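Local coordinates for protein arginyl-trna synthetase (Thermus thermophilus, PDB 1IQ0) that probably catalyses the ATP-dependent attachment of L-arginine to tRNA(Arg), releasing AMP and diphosphate, as a class I aminoacyl-tRNA synthetase, at residues A[561-564]-A[565-569]; A[257-260]-A[261-264]. One frame throughout, in Å; residues are numbered along the deposited sequence.

Contact 1: A[561-564]-A[565-569]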
loop_
_atom_site.group_PDB
_atom_site.type_symbol
_atom_site.label_atom_id
_atom_site.label_comp_id
_atom_site.label_asym_id
_atom_site.label_seq_id
_atom_site.Cartn_x
_atom_site.Cartn_y
_atom_site.Cartn_z
ATOM N N GLY A 561 -27.871 -26.075 16.871
ATOM C CA GLY A 561 -27.733 -26.081 15.425
ATOM C C GLY A 561 -27.594 -24.674 14.885
ATOM O O GLY A 561 -26.667 -24.377 14.127
ATOM N N LEU A 562 -28.512 -23.796 15.275
ATOM C CA LEU A 562 -28.472 -22.409 14.826
ATOM C C LEU A 562 -27.375 -21.664 15.582
ATOM O O LEU A 562 -26.673 -20.830 15.009
ATOM C CB LEU A 562 -29.808 -21.717 15.091
ATOM C CG LEU A 562 -30.340 -20.748 14.031
ATOM C CD1 LEU A 562 -31.375 -19.809 14.683
ATOM C CD2 LEU A 562 -29.206 -19.960 13.397
ATOM N N ARG A 563 -27.241 -21.961 16.872
ATOM C CA ARG A 563 -26.227 -21.318 17.704
ATOM C C ARG A 563 -24.847 -21.599 17.120
ATOM O O ARG A 563 -24.041 -20.685 16.952
ATOM C CB ARG A 563 -26.316 -21.823 19.156
ATOM C CG ARG A 563 -25.084 -21.507 20.008
ATOM C CD ARG A 563 -25.339 -21.645 21.519
ATOM N NE ARG A 563 -24.097 -21.515 22.291
ATOM C CZ ARG A 563 -24.011 -21.008 23.521
ATOM N NH1 ARG A 563 -25.096 -20.561 24.156
ATOM N NH2 ARG A 563 -22.833 -20.950 24.127
ATOM N N GLU A 564 -24.586 -22.862 16.799
ATOM C CA GLU A 564 -23.309 -23.259 16.223
ATOM C C GLU A 564 -23.100 -22.556 14.875
ATOM O O GLU A 564 -22.016 -22.053 14.591
ATOM C CB GLU A 564 -23.261 -24.780 16.029
ATOM C CG GLU A 564 -23.173 -25.617 17.308
ATOM C CD GLU A 564 -24.358 -25.428 18.254
ATOM O OE1 GLU A 564 -25.486 -25.174 17.783
ATOM O OE2 GLU A 564 -24.159 -25.552 19.478
ATOM N N LEU A 565 -24.136 -22.520 14.045
ATOM C CA LEU A 565 -24.035 -21.859 12.748
ATOM C C LEU A 565 -23.643 -20.391 12.911
ATOM O O LEU A 565 -22.739 -19.905 12.226
ATOM C CB LEU A 565 -25.365 -21.940 11.994
ATOM C CG LEU A 565 -25.503 -21.021 10.775
ATOM C CD1 LEU A 565 -24.448 -21.361 9.724
ATOM C CD2 LEU A 565 -26.891 -21.166 10.192
ATOM N N ARG A 566 -24.325 -19.686 13.813
ATOM C CA ARG A 566 -24.032 -18.275 14.030
ATOM C C ARG A 566 -22.655 -18.045 14.629
ATOM O O ARG A 566 -21.996 -17.054 14.306
ATOM C CB ARG A 566 -25.123 -17.620 14.882
ATOM C CG ARG A 566 -26.384 -17.382 14.058
ATOM C CD ARG A 566 -27.523 -16.741 14.819
ATOM N NE ARG A 566 -28.642 -16.523 13.903
ATOM C CZ ARG A 566 -29.915 -16.445 14.270
ATOM N NH1 ARG A 566 -30.256 -16.564 15.553
ATOM N NH2 ARG A 566 -30.846 -16.262 13.348
ATOM N N LEU A 567 -22.206 -18.958 15.485
ATOM C CA LEU A 567 -20.884 -18.822 16.085
ATOM C C LEU A 567 -19.800 -18.968 15.007
ATOM O O LEU A 567 -18.820 -18.222 15.008
ATOM C CB LEU A 567 -20.683 -19.860 17.195
ATOM C CG LEU A 567 -21.368 -19.555 18.534
ATOM C CD1 LEU A 567 -21.276 -20.758 19.456
ATOM C CD2 LEU A 567 -20.712 -18.339 19.179
ATOM N N SER A 568 -19.975 -19.918 14.089
ATOM C CA SER A 568 -18.996 -20.120 13.017
ATOM C C SER A 568 -18.999 -18.929 12.060
ATOM O O SER A 568 -17.954 -18.531 11.545
ATOM C CB SER A 568 -19.292 -21.405 12.241
ATOM O OG SER A 568 -19.056 -22.547 13.045
ATOM N N LEU A 569 -20.175 -18.355 11.829
ATOM C CA LEU A 569 -20.280 -17.199 10.951
ATOM C C LEU A 569 -19.625 -15.998 11.631
ATOM O O LEU A 569 -18.939 -15.201 10.987
ATOM C CB LEU A 569 -21.746 -16.895 10.657
ATOM C CG LEU A 569 -22.046 -15.792 9.646
ATOM C CD1 LEU A 569 -21.366 -16.110 8.315
ATOM C CD2 LEU A 569 -23.559 -15.677 9.465
#
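From Gly561 to Ser568 the backbone enters a helix and completes its first turns, Leu565 N bonding to Gly561 O at 3.1 Å and Arg566 N to Leu562 O at 2.9 Å, with the bonds to Arg563 and Glu564 following in step. Leu562 spreads both methyls over one face of the Arg566 guanidinium. Its CD2 lies 3.5 Å from Arg566 NE, while CD1 stands 3.5 Å from Arg566 NH1; the arginine reaches across in an extended chain. Its polar edge is engaged beyond the turn: NE forms a salt bridge with Glu502, and NH1 donates to the carbonyl of Pro554. The same leucine also touches forward, CD2 lying 4.1 Å from Leu565 CD2. This is the N-terminal end of helix 562-583, in the DALR anticodon-binding domain. Gly561 is the N-cap, and Glu564, at N3, bends back to accept the Gly561 N-H at OE1 (2.7 Å). The turn at chi2 (61°) folds the carboxylate toward the start of the helix, where it is met on the syn side, 31° out of its plane. The bond resembles one arm of a capping box; the reciprocal bond is absent because glycine has no side chain. At phi 95° and psi -51° a side chain would jam against the preceding carbonyl O, which by itself calls for glycine. A negative charge here would probably be favoured by the helix dipole. On another side of the turn Arg563 and Leu567 run alongside each other, Arg563 CG 3.9 Å from Leu567 CD1, and both rest on Ala487 of helix 470-487. Ser568 OG is hydrogen-bonded to Trp490.

Contact 2: A[257-260]-A[261-264]; sequences EQSP and HVFR
A type I beta turn from Ser259 to Val262 leads the chain from the loop after helix 248-256 into strand 262-263, an outermost strand of a small three-stranded antiparallel sheet in the catalytic-domain family region. Ser259 holds the turn twice. Its carbonyl O accepts Val262 N at 3.1 Å, and its OG accepts His261 N, also at 3.1 Å, which makes an ST turn within the beta turn. With OG placed beside the serine's own carbonyl carbon (chi1 171°), the hydroxyl oxygen points along the chain toward that amide. Pro260 CG sits over one face of the His261 imidazole, toward its rim, 4.1 Å from the ring centroid, a CH-pi contact. The Pro260 carbonyl O approaches Phe263 CD2 at 3.5 Å. Inside the bend Val262 CG1 packs 3.6 Å from Glu257 CA, and the valine also rests on Leu274 and Met276 of the neighbouring strand. Farther along, Glu257 and Arg264 meet at their charged ends: Arg264 NH1 alone donates to Glu257 OE1, at 3.1 Å, in a salt bridge. Carboxylate and guanidinium planes are 66° apart, and the nitrogen comes from above the carboxylate plane. Ser259 accepts two backbone N-H groups, the one at its carbonyl from well above the carbonyl plane, whereas one off-plane bond joins the charged ends, probably holding them less rigidly than a flat two-bond pairing would.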
loop_
_atom_site.group_PDB
_atom_site.type_symbol
_atom_site.label_atom_id
_atom_site.label_comp_id
_atom_site.label_asym_id
_atom_site.label_seq_id
_atom_site.Cartn_x
_atom_site.Cartn_y
_atom_site.Cartn_z
ATOM N N GLU A 257 24.752 4.278 -23.591
ATOM C CA GLU A 257 25.450 4.819 -24.757
ATOM C C GLU A 257 25.642 3.785 -25.862
ATOM O O GLU A 257 26.073 4.124 -26.961
ATOM C CB GLU A 257 26.807 5.410 -24.356
ATOM C CG GLU A 257 26.701 6.579 -23.394
ATOM C CD GLU A 257 28.035 7.261 -23.142
ATOM O OE1 GLU A 257 28.550 7.918 -24.073
ATOM O OE2 GLU A 257 28.569 7.140 -22.014
ATOM N N GLN A 258 25.335 2.526 -25.566
ATOM C CA GLN A 258 25.444 1.461 -26.561
ATOM C C GLN A 258 24.275 1.575 -27.529
ATOM O O GLN A 258 24.318 1.047 -28.641
ATOM C CB GLN A 258 25.390 0.086 -25.895
ATOM C CG GLN A 258 26.687 -0.369 -25.261
ATOM C CD GLN A 258 26.518 -1.654 -24.471
ATOM O OE1 GLN A 258 25.847 -2.596 -24.916
ATOM N NE2 GLN A 258 27.129 -1.704 -23.297
ATOM N N SER A 259 23.224 2.257 -27.089
ATOM C CA SER A 259 22.032 2.443 -27.901
ATOM C C SER A 259 22.203 3.540 -28.937
ATOM O O SER A 259 22.791 4.585 -28.660
ATOM C CB SER A 259 20.833 2.790 -27.016
ATOM O OG SER A 259 19.721 3.169 -27.806
ATOM N N PRO A 260 21.692 3.312 -30.153
ATOM C CA PRO A 260 21.807 4.319 -31.208
ATOM C C PRO A 260 20.963 5.551 -30.870
ATOM O O PRO A 260 21.177 6.631 -31.421
ATOM C CB PRO A 260 21.302 3.576 -32.442
ATOM C CG PRO A 260 20.289 2.625 -31.868
ATOM C CD PRO A 260 21.009 2.105 -30.648
ATOM N N HIS A 261 20.013 5.387 -29.951
ATOM C CA HIS A 261 19.151 6.492 -29.541
ATOM C C HIS A 261 19.681 7.267 -28.334
ATOM O O HIS A 261 18.986 8.110 -27.772
ATOM C CB HIS A 261 17.743 5.973 -29.267
ATOM C CG HIS A 261 17.134 5.281 -30.444
ATOM N ND1 HIS A 261 16.914 3.921 -30.478
ATOM C CD2 HIS A 261 16.772 5.752 -31.661
ATOM C CE1 HIS A 261 16.445 3.582 -31.665
ATOM N NE2 HIS A 261 16.351 4.674 -32.402
ATOM N N VAL A 262 20.912 6.966 -27.936
ATOM C CA VAL A 262 21.569 7.660 -26.825
ATOM C C VAL A 262 22.833 8.240 -27.443
ATOM O O VAL A 262 23.755 7.505 -27.792
ATOM C CB VAL A 262 21.943 6.689 -25.682
ATOM C CG1 VAL A 262 22.904 7.365 -24.715
ATOM C CG2 VAL A 262 20.683 6.263 -24.939
ATOM N N PHE A 263 22.875 9.559 -27.581
ATOM C CA PHE A 263 24.014 10.200 -28.221
ATOM C C PHE A 263 24.212 11.651 -27.798
ATOM O O PHE A 263 23.367 12.234 -27.114
ATOM C CB PHE A 263 23.809 10.141 -29.733
ATOM C CG PHE A 263 22.500 10.731 -30.178
ATOM C CD1 PHE A 263 22.373 12.100 -30.392
ATOM C CD2 PHE A 263 21.375 9.925 -30.322
ATOM C CE1 PHE A 263 21.144 12.660 -30.741
ATOM C CE2 PHE A 263 20.139 10.472 -30.670
ATOM C CZ PHE A 263 20.023 11.842 -30.878
ATOM N N ARG A 264 25.331 12.228 -28.230
ATOM C CA ARG A 264 25.659 13.614 -27.915
ATOM C C ARG A 264 25.509 14.504 -29.141
ATOM O O ARG A 264 26.305 14.422 -30.075
ATOM C CB ARG A 264 27.102 13.737 -27.413
ATOM C CG ARG A 264 27.381 13.114 -26.062
ATOM C CD ARG A 264 28.730 13.584 -25.521
ATOM N NE ARG A 264 28.984 13.083 -24.174
ATOM C CZ ARG A 264 29.197 11.806 -23.878
ATOM N NH1 ARG A 264 29.193 10.887 -24.835
ATOM N NH2 ARG A 264 29.406 11.442 -22.618
#

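The two contacts illustrate how short-range chemistry accompanies the beginnings of regular structure at distant places in one monomer. Contact 2 comes first along the chain, where a loop passes into strand 262-263 in the catalytic-domain family region; contact 1 follows some 300 residues later, where helix 562-583, the last helix of the chain, begins in the DALR anticodon-binding region. Their centres are about 69 Å apart and their nearest atoms about 58 Å, on opposite sides of the chain's centre, and they share no helix, strand or sheet. Each is therefore a local feature of its own region, one at the N-terminal end of a helix and the other in a turn leading into a strand, with no direct touch between them.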